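PDB 6KD0: vibralactone Cyclase from Boreostereum vibrans, which catalyses the cyclization that forms the fused bicyclic beta-lactone of vibralactone, using an alpha/beta hydrolase scaffold. Local coordinates for residues T94-Y99 with W336-T341; A151-A156 with K169-A174; Y64-Y69 with D117-C122; H79-I84 with G109-D114. All coordinates share one frame; numbering follows the deposited sequence.

Interaction 1: residues T94-Y99 with W336-T341; sequences TYPLLY and WLFSKT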
# COMPACT_ATOMS: atom_id res chain seq x y z
N THR A 94 12.63 -14.46 -17.61
CA THR A 94 11.62 -13.48 -17.25
C THR A 94 10.88 -13.92 -15.99
O THR A 94 10.74 -15.12 -15.72
CB THR A 94 10.61 -13.24 -18.39
OG1 THR A 94 9.95 -14.47 -18.70
CG2 THR A 94 11.33 -12.72 -19.62
N TYR A 95 10.40 -12.95 -15.23
CA TYR A 95 9.85 -13.18 -13.90
C TYR A 95 8.46 -12.58 -13.79
O TYR A 95 8.09 -11.71 -14.58
CB TYR A 95 10.76 -12.55 -12.84
CG TYR A 95 12.17 -13.06 -12.93
CD1 TYR A 95 12.54 -14.24 -12.28
CD2 TYR A 95 13.12 -12.40 -13.69
CE1 TYR A 95 13.83 -14.73 -12.36
CE2 TYR A 95 14.43 -12.88 -13.77
CZ TYR A 95 14.77 -14.04 -13.11
OH TYR A 95 16.06 -14.49 -13.21
N PRO A 96 7.67 -13.02 -12.81
CA PRO A 96 6.40 -12.33 -12.53
C PRO A 96 6.65 -10.89 -12.14
O PRO A 96 7.78 -10.48 -11.83
CB PRO A 96 5.78 -13.13 -11.38
CG PRO A 96 6.53 -14.47 -11.37
CD PRO A 96 7.89 -14.17 -11.91
N LEU A 97 5.57 -10.10 -12.14
CA LEU A 97 5.62 -8.64 -12.05
C LEU A 97 4.90 -8.19 -10.78
O LEU A 97 3.72 -8.49 -10.61
CB LEU A 97 4.94 -8.02 -13.28
CG LEU A 97 5.44 -6.71 -13.88
CD1 LEU A 97 4.31 -5.92 -14.56
CD2 LEU A 97 6.17 -5.86 -12.88
N LEU A 98 5.60 -7.47 -9.91
CA LEU A 98 5.01 -6.86 -8.72
C LEU A 98 5.06 -5.35 -8.86
O LEU A 98 6.14 -4.77 -9.03
CB LEU A 98 5.77 -7.29 -7.46
CG LEU A 98 5.36 -6.56 -6.18
CD1 LEU A 98 3.97 -6.99 -5.71
CD2 LEU A 98 6.39 -6.79 -5.08
N TYR A 99 3.91 -4.69 -8.77
CA TYR A 99 3.82 -3.24 -8.90
C TYR A 99 3.44 -2.67 -7.53
O TYR A 99 2.35 -2.95 -7.04
CB TYR A 99 2.79 -2.86 -9.97
CG TYR A 99 2.69 -1.39 -10.25
CD1 TYR A 99 3.56 -0.79 -11.15
CD2 TYR A 99 1.69 -0.61 -9.68
CE1 TYR A 99 3.49 0.55 -11.45
CE2 TYR A 99 1.60 0.75 -9.97
CZ TYR A 99 2.51 1.31 -10.87
OH TYR A 99 2.45 2.64 -11.21
N TRP A 336 1.40 -16.07 -1.80
CA TRP A 336 0.09 -16.65 -2.07
C TRP A 336 -0.47 -16.14 -3.39
O TRP A 336 -0.87 -16.92 -4.26
CB TRP A 336 -0.87 -16.34 -0.92
CG TRP A 336 -2.29 -16.73 -1.21
CD1 TRP A 336 -2.77 -17.98 -1.49
CD2 TRP A 336 -3.42 -15.85 -1.25
NE1 TRP A 336 -4.13 -17.93 -1.70
CE2 TRP A 336 -4.56 -16.64 -1.57
CE3 TRP A 336 -3.59 -14.48 -1.05
CZ2 TRP A 336 -5.84 -16.09 -1.69
CZ3 TRP A 336 -4.85 -13.93 -1.18
CH2 TRP A 336 -5.97 -14.74 -1.49
N LEU A 337 -0.46 -14.82 -3.57
CA LEU A 337 -0.99 -14.25 -4.81
C LEU A 337 -0.22 -14.74 -6.03
O LEU A 337 -0.82 -15.08 -7.06
CB LEU A 337 -0.97 -12.73 -4.72
CG LEU A 337 -1.88 -12.17 -3.63
CD1 LEU A 337 -1.64 -10.65 -3.43
CD2 LEU A 337 -3.35 -12.44 -3.97
N PHE A 338 1.11 -14.77 -5.95
CA PHE A 338 1.90 -15.24 -7.09
C PHE A 338 1.72 -16.74 -7.31
O PHE A 338 1.95 -17.21 -8.43
CB PHE A 338 3.37 -14.89 -6.89
CG PHE A 338 3.70 -13.45 -7.24
CD1 PHE A 338 3.53 -12.97 -8.53
CD2 PHE A 338 4.20 -12.59 -6.27
CE1 PHE A 338 3.85 -11.66 -8.84
CE2 PHE A 338 4.52 -11.27 -6.58
CZ PHE A 338 4.34 -10.81 -7.86
N SER A 339 1.31 -17.50 -6.29
CA SER A 339 1.09 -18.93 -6.46
C SER A 339 -0.11 -19.24 -7.34
O SER A 339 -0.30 -20.40 -7.71
CB SER A 339 0.90 -19.63 -5.11
OG SER A 339 -0.40 -19.36 -4.60
N LYS A 340 -0.92 -18.23 -7.69
CA LYS A 340 -2.04 -18.44 -8.59
C LYS A 340 -1.63 -18.47 -10.05
O LYS A 340 -2.45 -18.82 -10.90
CB LYS A 340 -3.09 -17.37 -8.32
CG LYS A 340 -3.55 -17.41 -6.88
CD LYS A 340 -4.86 -16.70 -6.64
CE LYS A 340 -5.44 -17.09 -5.28
NZ LYS A 340 -5.73 -18.55 -5.19
N THR A 341 -0.38 -18.13 -10.36
CA THR A 341 0.22 -18.35 -11.67
C THR A 341 1.63 -18.91 -11.46
O THR A 341 2.63 -18.26 -11.79
CB THR A 341 0.26 -17.07 -12.51
OG1 THR A 341 0.81 -16.01 -11.73
CG2 THR A 341 -1.13 -16.68 -12.97
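The phenyl ring of F338, near the C-terminal end of helix 321-338, packs against the start of strand 97-101 at P96, L97 and L98. This is the last helix of this alpha/beta hydrolase chain, and here its end is tied to the central sheet. F338 does nearly all the work from its side, turning one flank of its ring, CD1, CE1 and CZ, to the strand. CE1 meets CB of P96 at 3.5 Å, approaching it obliquely, while CZ lies 3.8 Å from CB of L98, which sits at the ring edge close to the ring plane. Between these two apolar carbons the carbonyl O of L97 also reaches the ring edge, 3.6 Å from CE1, where the slightly positive C-H rim probably suits an oxygen. The ring gets there because CG stands anti to the carbonyl carbon (chi1 -80°), sending it off the helix toward the strand. With chi1 at 172°, the isobutyl end of L98 stays farther from the phenyl, so CB, fixed by the backbone, does the touching. A proline suits the strand entrance, offering the apolar CB of its ring. V172 and V127 also touch F338, so the ring is wedged among aliphatic groups. Without the phenyl, as with an alanine here, a gap is likely to open beside P96 and L98, leaving the helix end little hold on this strand. Just past the ring the chain reverses in a type I turn, closed by T341 N donating to F338 O at 3.2 Å.

Interaction 2: residues A151-A156 with K169-A174; sequences AGLKWA and KGFVIA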
# COMPACT_ATOMS: atom_id res chain seq x y z
N ALA A 151 -0.98 5.27 -14.83
CA ALA A 151 -0.06 5.37 -15.97
C ALA A 151 1.17 4.47 -15.76
O ALA A 151 1.64 3.82 -16.70
CB ALA A 151 0.35 6.82 -16.16
N GLY A 152 1.69 4.44 -14.54
CA GLY A 152 2.81 3.57 -14.23
C GLY A 152 2.45 2.11 -14.38
O GLY A 152 3.28 1.31 -14.83
N LEU A 153 1.22 1.75 -13.99
CA LEU A 153 0.77 0.36 -14.11
C LEU A 153 0.69 -0.04 -15.58
O LEU A 153 1.11 -1.14 -15.96
CB LEU A 153 -0.59 0.19 -13.43
CG LEU A 153 -1.16 -1.23 -13.34
CD1 LEU A 153 -0.26 -2.11 -12.47
CD2 LEU A 153 -2.60 -1.24 -12.81
N LYS A 154 0.19 0.87 -16.42
CA LYS A 154 0.13 0.61 -17.85
C LYS A 154 1.52 0.48 -18.43
O LYS A 154 1.79 -0.43 -19.24
CB LYS A 154 -0.65 1.71 -18.57
CG LYS A 154 -2.16 1.68 -18.36
CD LYS A 154 -2.84 2.80 -19.16
CE LYS A 154 -2.81 2.50 -20.65
NZ LYS A 154 -3.41 3.61 -21.47
N TRP A 155 2.42 1.37 -18.03
CA TRP A 155 3.79 1.32 -18.53
C TRP A 155 4.45 0.00 -18.16
O TRP A 155 5.08 -0.64 -19.01
CB TRP A 155 4.60 2.50 -17.98
CG TRP A 155 6.01 2.49 -18.47
CD1 TRP A 155 6.47 3.09 -19.61
CD2 TRP A 155 7.13 1.83 -17.88
NE1 TRP A 155 7.82 2.84 -19.76
CE2 TRP A 155 8.24 2.07 -18.70
CE3 TRP A 155 7.30 1.05 -16.73
CZ2 TRP A 155 9.51 1.57 -18.41
CZ3 TRP A 155 8.57 0.55 -16.44
CH2 TRP A 155 9.65 0.81 -17.27
N ALA A 156 4.30 -0.42 -16.90
CA ALA A 156 4.94 -1.64 -16.43
C ALA A 156 4.39 -2.86 -17.15
O ALA A 156 5.15 -3.77 -17.50
CB ALA A 156 4.77 -1.79 -14.92
N LYS A 169 3.24 -14.28 -16.21
CA LYS A 169 3.74 -15.14 -15.15
C LYS A 169 3.20 -14.75 -13.78
O LYS A 169 3.48 -15.44 -12.80
CB LYS A 169 5.27 -15.11 -15.14
CG LYS A 169 5.85 -15.55 -16.48
CD LYS A 169 7.31 -15.94 -16.37
CE LYS A 169 7.80 -16.64 -17.64
NZ LYS A 169 9.23 -17.08 -17.49
N GLY A 170 2.40 -13.69 -13.71
CA GLY A 170 1.92 -13.18 -12.45
C GLY A 170 2.04 -11.68 -12.49
O GLY A 170 3.05 -11.15 -12.96
N PHE A 171 1.01 -10.99 -11.99
CA PHE A 171 0.94 -9.53 -12.08
C PHE A 171 0.17 -9.08 -10.84
O PHE A 171 -1.06 -9.06 -10.84
CB PHE A 171 0.28 -9.10 -13.39
CG PHE A 171 0.36 -7.63 -13.67
CD1 PHE A 171 1.19 -6.80 -12.94
CD2 PHE A 171 -0.40 -7.07 -14.69
CE1 PHE A 171 1.24 -5.44 -13.22
CE2 PHE A 171 -0.35 -5.73 -14.97
CZ PHE A 171 0.47 -4.91 -14.23
N VAL A 172 0.91 -8.76 -9.78
CA VAL A 172 0.34 -8.44 -8.48
C VAL A 172 0.52 -6.95 -8.21
O VAL A 172 1.64 -6.42 -8.32
CB VAL A 172 1.00 -9.28 -7.36
CG1 VAL A 172 0.53 -8.80 -5.99
CG2 VAL A 172 0.68 -10.75 -7.56
N ILE A 173 -0.56 -6.27 -7.83
CA ILE A 173 -0.44 -4.88 -7.41
C ILE A 173 -0.54 -4.84 -5.89
O ILE A 173 -1.33 -5.57 -5.27
CB ILE A 173 -1.50 -3.98 -8.07
CG1 ILE A 173 -1.21 -2.52 -7.74
CG2 ILE A 173 -2.92 -4.37 -7.62
CD1 ILE A 173 -1.97 -1.56 -8.59
N ALA A 174 0.31 -4.03 -5.28
CA ALA A 174 0.40 -4.00 -3.84
C ALA A 174 0.60 -2.55 -3.43
O ALA A 174 1.24 -1.79 -4.15
CB ALA A 174 1.55 -4.88 -3.33
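L153 lays its CD1 methyl obliquely against the far end of the F171 ring, 3.4 Å from CZ and 3.7 Å from CE1. The other methyl, CD2, turns to the strand further along and lies 4.3 Å from CD1 of I173, a looser touch. The two branches of one leucine thus span two alternate residues of the strand, and a forked side chain is well matched to that. F171 reaches the helix because its CG is anti to the backbone N (chi1 -171°), which extends the ring away from the strand. The nearest CA atoms, of L153 and I173, are 8.6 Å apart, so long side chains must fill the space between. The packing is purely hydrocarbon and buried. Helix 144-158 and strand 171-176 are the last two elements of a beta-alpha-beta crossover that starts at strand 128-132 and passes over strand 97-101, as the strand order of the alpha/beta hydrolase sheet requires. Accordingly L153 also rests on Y99 of that bridged strand and on F196 of a loop, whereas V172, pointing to the other face of the sheet, packs on L337 of helix 321-338.

Interaction 3: residues Y64-Y69 with D117-C122; sequences YRLEDY and DLRIIC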
# COMPACT_ATOMS: atom_id res chain seq x y z
N TYR A 64 20.71 -9.07 -7.62
CA TYR A 64 19.66 -8.22 -8.17
C TYR A 64 20.31 -7.01 -8.81
O TYR A 64 21.45 -6.65 -8.49
CB TYR A 64 18.67 -7.78 -7.09
CG TYR A 64 19.28 -6.79 -6.13
CD1 TYR A 64 20.04 -7.24 -5.05
CD2 TYR A 64 19.13 -5.42 -6.31
CE1 TYR A 64 20.62 -6.34 -4.18
CE2 TYR A 64 19.72 -4.51 -5.44
CZ TYR A 64 20.45 -4.98 -4.37
OH TYR A 64 21.04 -4.09 -3.50
N ARG A 65 19.57 -6.35 -9.69
CA ARG A 65 20.00 -5.07 -10.22
C ARG A 65 18.81 -4.13 -10.22
O ARG A 65 17.65 -4.55 -10.18
CB ARG A 65 20.61 -5.18 -11.63
CG ARG A 65 19.64 -5.71 -12.67
CD ARG A 65 20.34 -5.98 -14.00
NE ARG A 65 19.37 -6.42 -15.01
CZ ARG A 65 18.73 -5.60 -15.83
NH1 ARG A 65 18.95 -4.30 -15.75
NH2 ARG A 65 17.86 -6.08 -16.71
N LEU A 66 19.13 -2.84 -10.25
CA LEU A 66 18.14 -1.77 -10.27
C LEU A 66 18.16 -1.10 -11.62
O LEU A 66 19.24 -0.91 -12.20
CB LEU A 66 18.44 -0.72 -9.20
CG LEU A 66 18.67 -1.25 -7.80
CD1 LEU A 66 19.06 -0.12 -6.86
CD2 LEU A 66 17.43 -1.97 -7.32
N GLU A 67 16.99 -0.70 -12.12
CA GLU A 67 16.91 0.09 -13.33
C GLU A 67 15.93 1.24 -13.11
O GLU A 67 14.78 1.01 -12.72
CB GLU A 67 16.48 -0.78 -14.52
CG GLU A 67 16.49 -0.05 -15.84
CD GLU A 67 17.73 -0.34 -16.67
OE1 GLU A 67 17.87 -1.47 -17.18
OE2 GLU A 67 18.57 0.58 -16.81
N ASP A 68 16.38 2.46 -13.33
CA ASP A 68 15.53 3.63 -13.16
C ASP A 68 15.05 4.13 -14.51
O ASP A 68 15.80 4.13 -15.49
CB ASP A 68 16.26 4.75 -12.42
CG ASP A 68 16.45 4.44 -10.95
OD1 ASP A 68 15.44 4.33 -10.22
OD2 ASP A 68 17.61 4.26 -10.53
N TYR A 69 13.79 4.55 -14.55
CA TYR A 69 13.15 5.04 -15.75
C TYR A 69 12.49 6.38 -15.44
O TYR A 69 12.19 6.70 -14.28
CB TYR A 69 12.10 4.07 -16.27
CG TYR A 69 12.63 2.75 -16.74
CD1 TYR A 69 12.80 1.70 -15.86
CD2 TYR A 69 12.97 2.56 -18.07
CE1 TYR A 69 13.27 0.47 -16.29
CE2 TYR A 69 13.45 1.34 -18.52
CZ TYR A 69 13.60 0.30 -17.62
OH TYR A 69 14.08 -0.92 -18.03
N ASP A 117 13.19 -2.80 1.13
CA ASP A 117 12.24 -3.91 1.22
C ASP A 117 12.09 -4.57 -0.14
O ASP A 117 12.10 -5.80 -0.25
CB ASP A 117 10.89 -3.43 1.74
CG ASP A 117 10.81 -3.42 3.26
OD1 ASP A 117 11.29 -4.38 3.89
OD2 ASP A 117 10.27 -2.45 3.84
N LEU A 118 12.01 -3.77 -1.21
CA LEU A 118 11.79 -4.34 -2.54
C LEU A 118 13.05 -5.02 -3.07
O LEU A 118 12.94 -6.06 -3.75
CB LEU A 118 11.27 -3.28 -3.51
CG LEU A 118 9.85 -2.77 -3.20
CD1 LEU A 118 9.42 -1.67 -4.17
CD2 LEU A 118 8.82 -3.91 -3.22
N ARG A 119 14.24 -4.50 -2.75
CA ARG A 119 15.46 -5.23 -3.08
C ARG A 119 15.40 -6.62 -2.48
O ARG A 119 15.71 -7.62 -3.13
CB ARG A 119 16.70 -4.49 -2.57
CG ARG A 119 17.05 -3.22 -3.28
CD ARG A 119 18.15 -2.51 -2.52
NE ARG A 119 18.26 -1.10 -2.86
CZ ARG A 119 19.38 -0.51 -3.26
NH1 ARG A 119 20.51 -1.21 -3.38
NH2 ARG A 119 19.37 0.78 -3.53
N ILE A 120 14.95 -6.69 -1.22
CA ILE A 120 14.87 -7.99 -0.56
C ILE A 120 13.83 -8.86 -1.25
O ILE A 120 14.11 -10.01 -1.63
CB ILE A 120 14.57 -7.78 0.93
CG1 ILE A 120 15.78 -7.08 1.57
CG2 ILE A 120 14.23 -9.10 1.61
CD1 ILE A 120 15.50 -6.43 2.88
N ILE A 121 12.66 -8.28 -1.54
CA ILE A 121 11.53 -9.08 -2.00
C ILE A 121 11.81 -9.62 -3.39
O ILE A 121 11.53 -10.79 -3.68
CB ILE A 121 10.22 -8.26 -1.96
CG1 ILE A 121 9.68 -8.19 -0.53
CG2 ILE A 121 9.18 -8.86 -2.92
CD1 ILE A 121 8.55 -7.21 -0.33
N CYS A 122 12.40 -8.80 -4.26
CA CYS A 122 12.67 -9.25 -5.62
C CYS A 122 13.60 -10.45 -5.60
O CYS A 122 13.42 -11.39 -6.39
CB CYS A 122 13.21 -8.10 -6.46
SG CYS A 122 15.00 -7.91 -6.63
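NH1 of R119 donates to OH of Y64 over 2.9 Å, with an N-H...O angle of 154°, and the oxygen lies close to the guanidinium plane, at the edge of the group. The ring and guanidinium planes stand 70° apart. Before reaching that oxygen, the extended arginine runs past the tyrosine: CB lies over one face toward the rim, and CG comes 3.7 Å from CE2. A long aliphatic chain with a charged end suits this place, packing its methylenes on the ring and then bonding its hydroxyl. The charge has a stronger partner in D115, which forms a salt bridge with NH2. Strand 64-73 is the outermost of the alpha/beta hydrolase sheet, in its antiparallel N-terminal part, and helix 115-125 crosses it with segment axes 9.2 Å apart. L66, two residues along the strand and on the same side, sets its CD1 methyl over one guanidinium face, 3.5 Å from NH2. Y64 takes a chi1 of 70°, with CG between the backbone N and the carbonyl carbon, and this directs the ring toward the helix. At its root, CB of Y64 meets SG of C122 at 3.7 Å, and the sulfur makes a Cys sulfur-aromatic contact, oblique to the ring and 5.5 Å from its centroid.

Interaction 4: residues H79-I84 with G109-D114; sequences HVRTYI and GNYEMD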
# COMPACT_ATOMS: atom_id res chain seq x y z
N HIS A 79 9.32 9.38 -12.24
CA HIS A 79 10.37 8.41 -11.98
C HIS A 79 9.79 7.06 -11.59
O HIS A 79 8.86 6.98 -10.78
CB HIS A 79 11.29 8.92 -10.87
CG HIS A 79 12.25 7.89 -10.36
ND1 HIS A 79 12.36 7.58 -9.02
CD2 HIS A 79 13.12 7.09 -11.01
CE1 HIS A 79 13.28 6.64 -8.87
NE2 HIS A 79 13.75 6.32 -10.06
N VAL A 80 10.35 6.00 -12.16
CA VAL A 80 9.96 4.62 -11.90
C VAL A 80 11.24 3.85 -11.60
O VAL A 80 12.24 4.01 -12.31
CB VAL A 80 9.25 4.01 -13.13
CG1 VAL A 80 9.05 2.54 -12.95
CG2 VAL A 80 7.92 4.72 -13.39
N ARG A 81 11.24 3.03 -10.56
CA ARG A 81 12.37 2.15 -10.30
C ARG A 81 11.93 0.70 -10.40
O ARG A 81 10.87 0.32 -9.88
CB ARG A 81 12.99 2.43 -8.93
CG ARG A 81 14.01 1.38 -8.50
CD ARG A 81 14.86 1.89 -7.32
NE ARG A 81 15.89 2.82 -7.78
CZ ARG A 81 16.94 3.20 -7.06
NH1 ARG A 81 17.12 2.74 -5.83
NH2 ARG A 81 17.81 4.05 -7.58
N THR A 82 12.75 -0.12 -11.06
CA THR A 82 12.51 -1.55 -11.20
C THR A 82 13.63 -2.31 -10.50
O THR A 82 14.80 -1.89 -10.50
CB THR A 82 12.40 -1.98 -12.67
OG1 THR A 82 13.66 -1.77 -13.34
CG2 THR A 82 11.32 -1.17 -13.39
N TYR A 83 13.24 -3.43 -9.90
CA TYR A 83 14.06 -4.28 -9.05
C TYR A 83 14.02 -5.65 -9.71
O TYR A 83 12.97 -6.30 -9.74
CB TYR A 83 13.50 -4.35 -7.62
CG TYR A 83 13.34 -3.01 -6.93
CD1 TYR A 83 12.29 -2.16 -7.26
CD2 TYR A 83 14.24 -2.60 -5.95
CE1 TYR A 83 12.15 -0.93 -6.64
CE2 TYR A 83 14.10 -1.36 -5.32
CZ TYR A 83 13.05 -0.54 -5.68
OH TYR A 83 12.91 0.70 -5.07
N ILE A 84 15.16 -6.09 -10.24
CA ILE A 84 15.23 -7.20 -11.18
C ILE A 84 16.13 -8.27 -10.58
O ILE A 84 17.29 -7.98 -10.28
CB ILE A 84 15.78 -6.74 -12.54
CG1 ILE A 84 14.95 -5.55 -13.05
CG2 ILE A 84 15.85 -7.92 -13.52
CD1 ILE A 84 15.67 -4.65 -14.03
N GLY A 109 6.36 11.14 0.20
CA GLY A 109 7.10 9.92 -0.07
C GLY A 109 7.47 9.76 -1.53
O GLY A 109 7.08 10.53 -2.41
N ASN A 110 8.24 8.70 -1.77
CA ASN A 110 8.76 8.31 -3.07
C ASN A 110 9.29 6.89 -2.92
O ASN A 110 9.09 6.25 -1.89
CB ASN A 110 9.81 9.32 -3.57
CG ASN A 110 11.14 9.28 -2.80
OD1 ASN A 110 11.32 8.53 -1.83
ND2 ASN A 110 12.09 10.10 -3.25
N TYR A 111 9.99 6.39 -3.95
CA TYR A 111 10.51 5.01 -3.93
C TYR A 111 11.45 4.72 -2.75
O TYR A 111 11.62 3.55 -2.36
CB TYR A 111 11.23 4.74 -5.25
CG TYR A 111 12.58 5.44 -5.26
CD1 TYR A 111 12.66 6.81 -5.52
CD2 TYR A 111 13.75 4.76 -4.95
CE1 TYR A 111 13.90 7.48 -5.48
CE2 TYR A 111 14.98 5.41 -4.92
CZ TYR A 111 15.04 6.76 -5.19
OH TYR A 111 16.26 7.40 -5.15
N GLU A 112 12.06 5.75 -2.15
CA GLU A 112 13.03 5.50 -1.08
C GLU A 112 12.41 4.74 0.08
O GLU A 112 13.06 3.86 0.67
CB GLU A 112 13.63 6.81 -0.59
CG GLU A 112 14.56 7.45 -1.58
CD GLU A 112 15.01 8.82 -1.12
OE1 GLU A 112 15.70 8.88 -0.09
OE2 GLU A 112 14.65 9.82 -1.78
N MET A 113 11.13 5.01 0.35
CA MET A 113 10.42 4.39 1.47
C MET A 113 10.57 2.87 1.47
O MET A 113 10.80 2.26 2.52
CB MET A 113 8.95 4.75 1.41
CG MET A 113 8.69 6.20 1.80
SD MET A 113 6.98 6.60 1.40
CE MET A 113 6.60 7.78 2.69
N ASP A 114 10.42 2.25 0.31
CA ASP A 114 10.37 0.79 0.30
C ASP A 114 11.54 0.21 -0.46
O ASP A 114 11.55 -1.00 -0.73
CB ASP A 114 9.03 0.31 -0.27
CG ASP A 114 7.85 0.96 0.43
OD1 ASP A 114 7.61 0.62 1.62
OD2 ASP A 114 7.18 1.82 -0.18
O HOH W 1 10.65 1.48 -3.58
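CE1 of H79 presses on one face of the Y111 ring, 3.4 Å from CD1, in an offset edge-to-face pair whose planes stand at 82°. R81 comes to another part of the same ring: bent at chi3 (-78°), it brings the face of its guanidinium to CE2, with NH1 3.5 Å from that carbon. On the opposite face of Y111 lies CG of E112, sandwiching the tyrosine. The broad ring gives the histidine edge a face to meet and the guanidinium something flat to lie against. Acids hold their polar ends: D68 takes H79 NE2 and R81 NE, D133 takes H79 ND1, and D115 takes R81 NH1. This is where strand 76-85, the second of the alpha/beta hydrolase sheet, meets the loop between strand 97-101 and helix 115-125; the HCGG sequence beginning at H102 resembles the oxyanion-hole loop of lipase-like relatives. An Asx turn shapes the loop, N110 OD1 accepting from E112 N at 2.9 Å, and N110 ND2 binds back to E112 OE2 at 3.0 Å. The H79 edge and the R81 guanidinium would probably lose their shared aromatic mate if an alanine replaced Y111. The looser end is at Y83, whose OH, also hydrogen-bonded to D115 OD1, stays 4.1 Å from Y111 O. There a water fills in, donating to Y83 OH at 2.8 Å and to Y111 O at 2.6 Å.

How the interactions relate
All four contacts reach one mixed sheet. Interactions 1 and 2, centred 10 Å apart, share neighbouring strands, probably bonded from L97 N to G170 O at 2.9 Å. Interactions 3 and 4, whose centres are 8 Å apart, share the antiparallel pair 64-73 and 76-85, probably bonded from Y69 N to V80 O at 2.8 Å, and D115 is common to both. L98 of interaction 1 meets I121 of interaction 3, CD2 to CG2 4.1 Å, while W155 CH2 of interaction 2 lies 3.6 Å from Y69 CD1. Strand 171-176 of interaction 2 leads into a probable nucleophile elbow at S177, the likely triad serine with H311 and D281.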